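Local coordinates for genome polyprotein (Chicken sicinivirus JSY, PDB 6QWT) that probably copies the viral RNA genome as the RNA-dependent RNA polymerase (3Dpol) portion of a picornaviral polyprotein, at residues D378-E390 with Y395-Q407. Sequence-based numbering, arbitrary orientation.
Sequences DVTFLKRHFVPDE and YIHPVISPETYQQ
Strands 384-388 and 396-400 pair antiparallel, the axes of these strands coming within 4.2 Å, as the two arms of a beta hairpin, consistent with motif E, the hairpin at the palm-thumb junction of viral RNA-dependent RNA polymerases. Val387 and His397 exchange both backbone bonds, as do His385 and Val399; Ser401 N to Lys383 O and Asp389 N to Tyr395 O prolong the ladder at its two ends. Pro388 and Pro398 suit their places because both sit in non-hydrogen-bonded pairs, where no N-H is needed across the hairpin. One face carries Arg384, Phe386, Pro388, Ile396, Pro398 and Ile400 and is packed by Trp216 and Tyr220 of helix 212-222 and by Leu427. Here Ile400 swings CG1 opposite its amide nitrogen (chi1 -160°), and CD1 comes to rest over the centre of the Arg384 guanidinium, 3.8 Å above its plane, while Pro398 CB lies at the edge. Arg384 NH1 turns back to Leu382 O (2.9 Å), tying the side chain to the type I' turn 381-384. On the other face the branched Val387 and Val399 meet through their CG2 methyls at 3.6 Å, and a water links His385 ND1 to Val399 O. Just past strand 384-388, Asp389 OD2 accepts the N-H of His397 NE2 on its anti lone pair, almost in the imidazole plane, with carboxylate and ring turned 34° apart. Gln463 also binds this oxygen, and His430 meets His397 ND1, so both ring nitrogens are engaged and the rotation of the imidazole is fixed; the NE2 to OD2 bond itself is short, 2.6 Å, and nearly straight at 170°.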
loop_
_atom_site.group_PDB
_atom_site.type_symbol
_atom_site.label_atom_id
_atom_site.label_comp_id
_atom_site.label_asym_id
_atom_site.label_seq_id
_atom_site.Cartn_x
_atom_site.Cartn_y
_atom_site.Cartn_z
ATOM N N ASP A 378 12.214 -4.595 18.801
ATOM C CA ASP A 378 12.734 -5.472 17.757
ATOM C C ASP A 378 11.957 -5.366 16.455
ATOM O O ASP A 378 12.463 -5.786 15.407
ATOM C CB ASP A 378 12.698 -6.931 18.218
ATOM C CG ASP A 378 13.588 -7.187 19.408
ATOM O OD1 ASP A 378 13.049 -7.405 20.514
ATOM O OD2 ASP A 378 14.826 -7.172 19.236
ATOM N N VAL A 379 10.763 -4.809 16.501
ATOM C CA VAL A 379 9.805 -4.893 15.408
ATOM C C VAL A 379 10.118 -3.841 14.350
ATOM O O VAL A 379 10.596 -2.741 14.652
ATOM C CB VAL A 379 8.381 -4.736 15.986
ATOM C CG1 VAL A 379 7.714 -3.462 15.491
ATOM C CG2 VAL A 379 7.540 -5.969 15.705
ATOM N N THR A 380 9.866 -4.190 13.088
ATOM C CA THR A 380 9.936 -3.252 11.975
ATOM C C THR A 380 8.562 -3.131 11.331
ATOM O O THR A 380 7.844 -4.125 11.185
ATOM C CB THR A 380 10.962 -3.681 10.915
ATOM O OG1 THR A 380 10.502 -4.864 10.249
ATOM C CG2 THR A 380 12.318 -3.949 11.553
ATOM N N PHE A 381 8.203 -1.906 10.955
ATOM C CA PHE A 381 6.923 -1.612 10.320
ATOM C C PHE A 381 7.189 -0.623 9.198
ATOM O O PHE A 381 7.722 0.462 9.449
ATOM C CB PHE A 381 5.921 -1.039 11.329
ATOM C CG PHE A 381 4.528 -0.880 10.785
ATOM C CD1 PHE A 381 3.892 -1.937 10.152
ATOM C CD2 PHE A 381 3.853 0.325 10.910
ATOM C CE1 PHE A 381 2.608 -1.796 9.651
ATOM C CE2 PHE A 381 2.571 0.473 10.414
ATOM C CZ PHE A 381 1.947 -0.589 9.782
ATOM N N LEU A 382 6.824 -0.996 7.971
ATOM C CA LEU A 382 7.161 -0.215 6.782
ATOM C C LEU A 382 8.668 0.028 6.710
ATOM O O LEU A 382 9.139 1.145 6.479
ATOM C CB LEU A 382 6.386 1.105 6.749
ATOM C CG LEU A 382 4.859 1.008 6.809
ATOM C CD1 LEU A 382 4.238 2.385 7.016
ATOM C CD2 LEU A 382 4.311 0.350 5.549
ATOM N N LYS A 383 9.427 -1.046 6.941
ATOM C CA LYS A 383 10.890 -1.050 6.890
ATOM C C LYS A 383 11.529 -0.155 7.952
ATOM O O LYS A 383 12.706 0.204 7.831
ATOM C CB LYS A 383 11.398 -0.653 5.497
ATOM C CG LYS A 383 11.023 -1.632 4.386
ATOM C CD LYS A 383 11.620 -1.202 3.049
ATOM C CE LYS A 383 12.427 -2.325 2.405
ATOM N NZ LYS A 383 13.526 -1.804 1.532
ATOM N N ARG A 384 10.800 0.202 9.011
ATOM C CA ARG A 384 11.302 1.138 10.010
ATOM C C ARG A 384 11.222 0.545 11.409
ATOM O O ARG A 384 10.214 -0.065 11.780
ATOM C CB ARG A 384 10.516 2.457 9.984
ATOM C CG ARG A 384 10.584 3.215 8.666
ATOM C CD ARG A 384 9.332 4.063 8.482
ATOM N NE ARG A 384 9.512 5.148 7.521
ATOM C CZ ARG A 384 9.212 5.061 6.228
ATOM N NH1 ARG A 384 8.724 3.930 5.733
ATOM N NH2 ARG A 384 9.399 6.102 5.428
ATOM N N HIS A 385 12.285 0.741 12.188
ATOM C CA HIS A 385 12.261 0.444 13.612
ATOM C C HIS A 385 11.595 1.587 14.379
ATOM O O HIS A 385 11.284 2.647 13.829
ATOM C CB HIS A 385 13.677 0.219 14.145
ATOM C CG HIS A 385 14.213 -1.156 13.895
ATOM N ND1 HIS A 385 15.007 -1.460 12.809
ATOM C CD2 HIS A 385 14.078 -2.307 14.596
ATOM C CE1 HIS A 385 15.334 -2.740 12.850
ATOM N NE2 HIS A 385 14.781 -3.277 13.923
ATOM N N PHE A 386 11.369 1.354 15.672
ATOM C CA PHE A 386 10.890 2.370 16.606
ATOM C C PHE A 386 12.013 2.627 17.605
ATOM O O PHE A 386 12.354 1.744 18.400
ATOM C CB PHE A 386 9.617 1.919 17.325
ATOM C CG PHE A 386 8.444 1.659 16.410
ATOM C CD1 PHE A 386 8.370 0.491 15.664
ATOM C CD2 PHE A 386 7.406 2.571 16.316
ATOM C CE1 PHE A 386 7.292 0.248 14.829
ATOM C CE2 PHE A 386 6.325 2.336 15.481
ATOM C CZ PHE A 386 6.269 1.168 14.736
ATOM N N VAL A 387 12.594 3.828 17.568
ATOM C CA VAL A 387 13.711 4.181 18.430
ATOM C C VAL A 387 13.401 5.478 19.170
ATOM O O VAL A 387 13.269 6.531 18.539
ATOM C CB VAL A 387 15.029 4.318 17.649
ATOM C CG1 VAL A 387 16.149 4.750 18.582
ATOM C CG2 VAL A 387 15.378 3.004 16.959
ATOM N N PRO A 388 13.272 5.458 20.498
ATOM C CA PRO A 388 13.025 6.708 21.235
ATOM C C PRO A 388 14.175 7.695 21.082
ATOM O O PRO A 388 15.340 7.316 20.951
ATOM C CB PRO A 388 12.887 6.240 22.690
ATOM C CG PRO A 388 12.497 4.795 22.591
ATOM C CD PRO A 388 13.203 4.276 21.370
ATOM N N ASP A 389 13.828 8.979 21.096
ATOM C CA ASP A 389 14.835 10.026 20.995
ATOM C C ASP A 389 15.712 10.041 22.243
ATOM O O ASP A 389 15.228 9.861 23.364
ATOM C CB ASP A 389 14.160 11.383 20.793
ATOM C CG ASP A 389 15.153 12.503 20.541
ATOM O OD1 ASP A 389 15.406 13.293 21.476
ATOM O OD2 ASP A 389 15.676 12.596 19.408
ATOM N N GLU A 390 17.016 10.250 22.041
ATOM C CA GLU A 390 17.965 10.178 23.150
ATOM C C GLU A 390 17.703 11.255 24.196
ATOM O O GLU A 390 17.976 11.043 25.383
ATOM C CB GLU A 390 19.397 10.293 22.622
ATOM C CG GLU A 390 20.095 8.954 22.418
ATOM C CD GLU A 390 21.453 9.096 21.749
ATOM O OE1 GLU A 390 21.759 8.289 20.845
ATOM O OE2 GLU A 390 22.213 10.013 22.127
ATOM N N TYR A 395 9.250 10.702 22.498
ATOM C CA TYR A 395 9.067 10.857 21.064
ATOM C C TYR A 395 9.946 9.856 20.326
ATOM O O TYR A 395 11.102 9.636 20.697
ATOM C CB TYR A 395 9.376 12.293 20.642
ATOM C CG TYR A 395 8.490 13.275 21.370
ATOM C CD1 TYR A 395 8.948 13.958 22.487
ATOM C CD2 TYR A 395 7.178 13.482 20.967
ATOM C CE1 TYR A 395 8.128 14.841 23.170
ATOM C CE2 TYR A 395 6.354 14.361 21.639
ATOM C CZ TYR A 395 6.832 15.038 22.739
ATOM O OH TYR A 395 6.007 15.913 23.406
ATOM N N ILE A 396 9.382 9.240 19.289
ATOM C CA ILE A 396 9.919 8.017 18.706
ATOM C C ILE A 396 10.330 8.282 17.265
ATOM O O ILE A 396 9.517 8.743 16.455
ATOM C CB ILE A 396 8.895 6.871 18.777
ATOM C CG1 ILE A 396 8.263 6.806 20.172
ATOM C CG2 ILE A 396 9.551 5.547 18.414
ATOM C CD1 ILE A 396 9.251 6.516 21.288
ATOM N N HIS A 397 11.591 7.967 16.945
ATOM C CA HIS A 397 12.120 8.105 15.595
ATOM C C HIS A 397 11.697 6.917 14.733
ATOM O O HIS A 397 11.772 5.768 15.180
ATOM C CB HIS A 397 13.648 8.182 15.612
ATOM C CG HIS A 397 14.195 9.458 16.174
ATOM N ND1 HIS A 397 14.433 10.572 15.398
ATOM C CD2 HIS A 397 14.578 9.786 17.431
ATOM C CE1 HIS A 397 14.927 11.536 16.155
ATOM N NE2 HIS A 397 15.025 11.085 17.392
ATOM N N PRO A 398 11.256 7.161 13.499
ATOM C CA PRO A 398 11.163 6.078 12.511
ATOM C C PRO A 398 12.513 5.865 11.844
ATOM O O PRO A 398 12.968 6.691 11.047
ATOM C CB PRO A 398 10.108 6.601 11.526
ATOM C CG PRO A 398 10.227 8.090 11.608
ATOM C CD PRO A 398 10.699 8.429 12.999
ATOM N N VAL A 399 13.166 4.758 12.183
ATOM C CA VAL A 399 14.516 4.467 11.714
ATOM C C VAL A 399 14.403 3.413 10.619
ATOM O O VAL A 399 14.265 2.218 10.898
ATOM C CB VAL A 399 15.425 4.011 12.857
ATOM C CG1 VAL A 399 16.855 3.805 12.360
ATOM C CG2 VAL A 399 15.387 5.033 13.985
ATOM N N ILE A 400 14.464 3.858 9.368
ATOM C CA ILE A 400 14.360 2.958 8.228
ATOM C C ILE A 400 15.666 2.192 8.066
ATOM O O ILE A 400 16.734 2.636 8.504
ATOM C CB ILE A 400 13.987 3.744 6.952
ATOM C CG1 ILE A 400 13.406 2.812 5.885
ATOM C CG2 ILE A 400 15.182 4.526 6.416
ATOM C CD1 ILE A 400 12.548 3.530 4.859
ATOM N N SER A 401 15.577 1.017 7.449
ATOM C CA SER A 401 16.760 0.203 7.213
ATOM C C SER A 401 17.758 0.979 6.359
ATOM O O SER A 401 17.364 1.582 5.351
ATOM C CB SER A 401 16.381 -1.106 6.522
ATOM O OG SER A 401 15.723 -0.850 5.291
ATOM N N PRO A 402 19.041 1.001 6.727
ATOM C CA PRO A 402 20.016 1.775 5.938
ATOM C C PRO A 402 20.093 1.349 4.483
ATOM O O PRO A 402 20.443 2.170 3.625
ATOM C CB PRO A 402 21.338 1.526 6.678
ATOM C CG PRO A 402 20.931 1.188 8.077
ATOM C CD PRO A 402 19.640 0.426 7.944
ATOM N N GLU A 403 19.760 0.089 4.181
ATOM C CA GLU A 403 19.786 -0.386 2.803
ATOM C C GLU A 403 18.842 0.417 1.920
ATOM O O GLU A 403 19.083 0.549 0.716
ATOM C CB GLU A 403 19.432 -1.874 2.752
ATOM C CG GLU A 403 19.722 -2.526 1.409
ATOM C CD GLU A 403 19.264 -3.974 1.344
ATOM O OE1 GLU A 403 20.064 -4.834 0.911
ATOM O OE2 GLU A 403 18.107 -4.254 1.729
ATOM N N THR A 404 17.766 0.958 2.496
ATOM C CA THR A 404 16.819 1.754 1.722
ATOM C C THR A 404 17.514 2.936 1.051
ATOM O O THR A 404 17.512 3.055 -0.179
ATOM C CB THR A 404 15.678 2.235 2.624
ATOM O OG1 THR A 404 14.928 1.107 3.094
ATOM C CG2 THR A 404 14.757 3.167 1.858
ATOM N N TYR A 405 18.118 3.824 1.843
ATOM C CA TYR A 405 18.713 5.029 1.274
ATOM C C TYR A 405 20.142 4.828 0.782
ATOM O O TYR A 405 20.626 5.646 -0.010
ATOM C CB TYR A 405 18.674 6.187 2.283
ATOM C CG TYR A 405 19.171 5.868 3.675
ATOM C CD1 TYR A 405 18.289 5.476 4.675
ATOM C CD2 TYR A 405 20.517 5.991 4.001
ATOM C CE1 TYR A 405 18.734 5.196 5.959
ATOM C CE2 TYR A 405 20.973 5.713 5.285
ATOM C CZ TYR A 405 20.077 5.316 6.258
ATOM O OH TYR A 405 20.519 5.036 7.531
ATOM N N GLN A 406 20.827 3.769 1.220
ATOM C CA GLN A 406 22.140 3.467 0.657
ATOM C C GLN A 406 22.021 2.967 -0.779
ATOM O O GLN A 406 22.844 3.312 -1.634
ATOM C CB GLN A 406 22.866 2.440 1.525
ATOM C CG GLN A 406 23.407 3.013 2.829
ATOM C CD GLN A 406 23.907 1.938 3.778
ATOM O OE1 GLN A 406 23.635 0.752 3.591
ATOM N NE2 GLN A 406 24.642 2.350 4.804
ATOM N N GLN A 407 20.998 2.159 -1.065
ATOM C CA GLN A 407 20.835 1.623 -2.412
ATOM C C GLN A 407 20.113 2.606 -3.329
ATOM O O GLN A 407 20.489 2.751 -4.497
ATOM C CB GLN A 407 20.079 0.294 -2.361
ATOM C CG GLN A 407 20.804 -0.814 -1.613
ATOM C CD GLN A 407 22.146 -1.167 -2.228
ATOM O OE1 GLN A 407 22.239 -1.475 -3.418
ATOM N NE2 GLN A 407 23.195 -1.128 -1.415
HETATM O O HOH W 1 15.293 -3.423 3.882
HETATM O O HOH W 2 15.987 0.134 10.894
#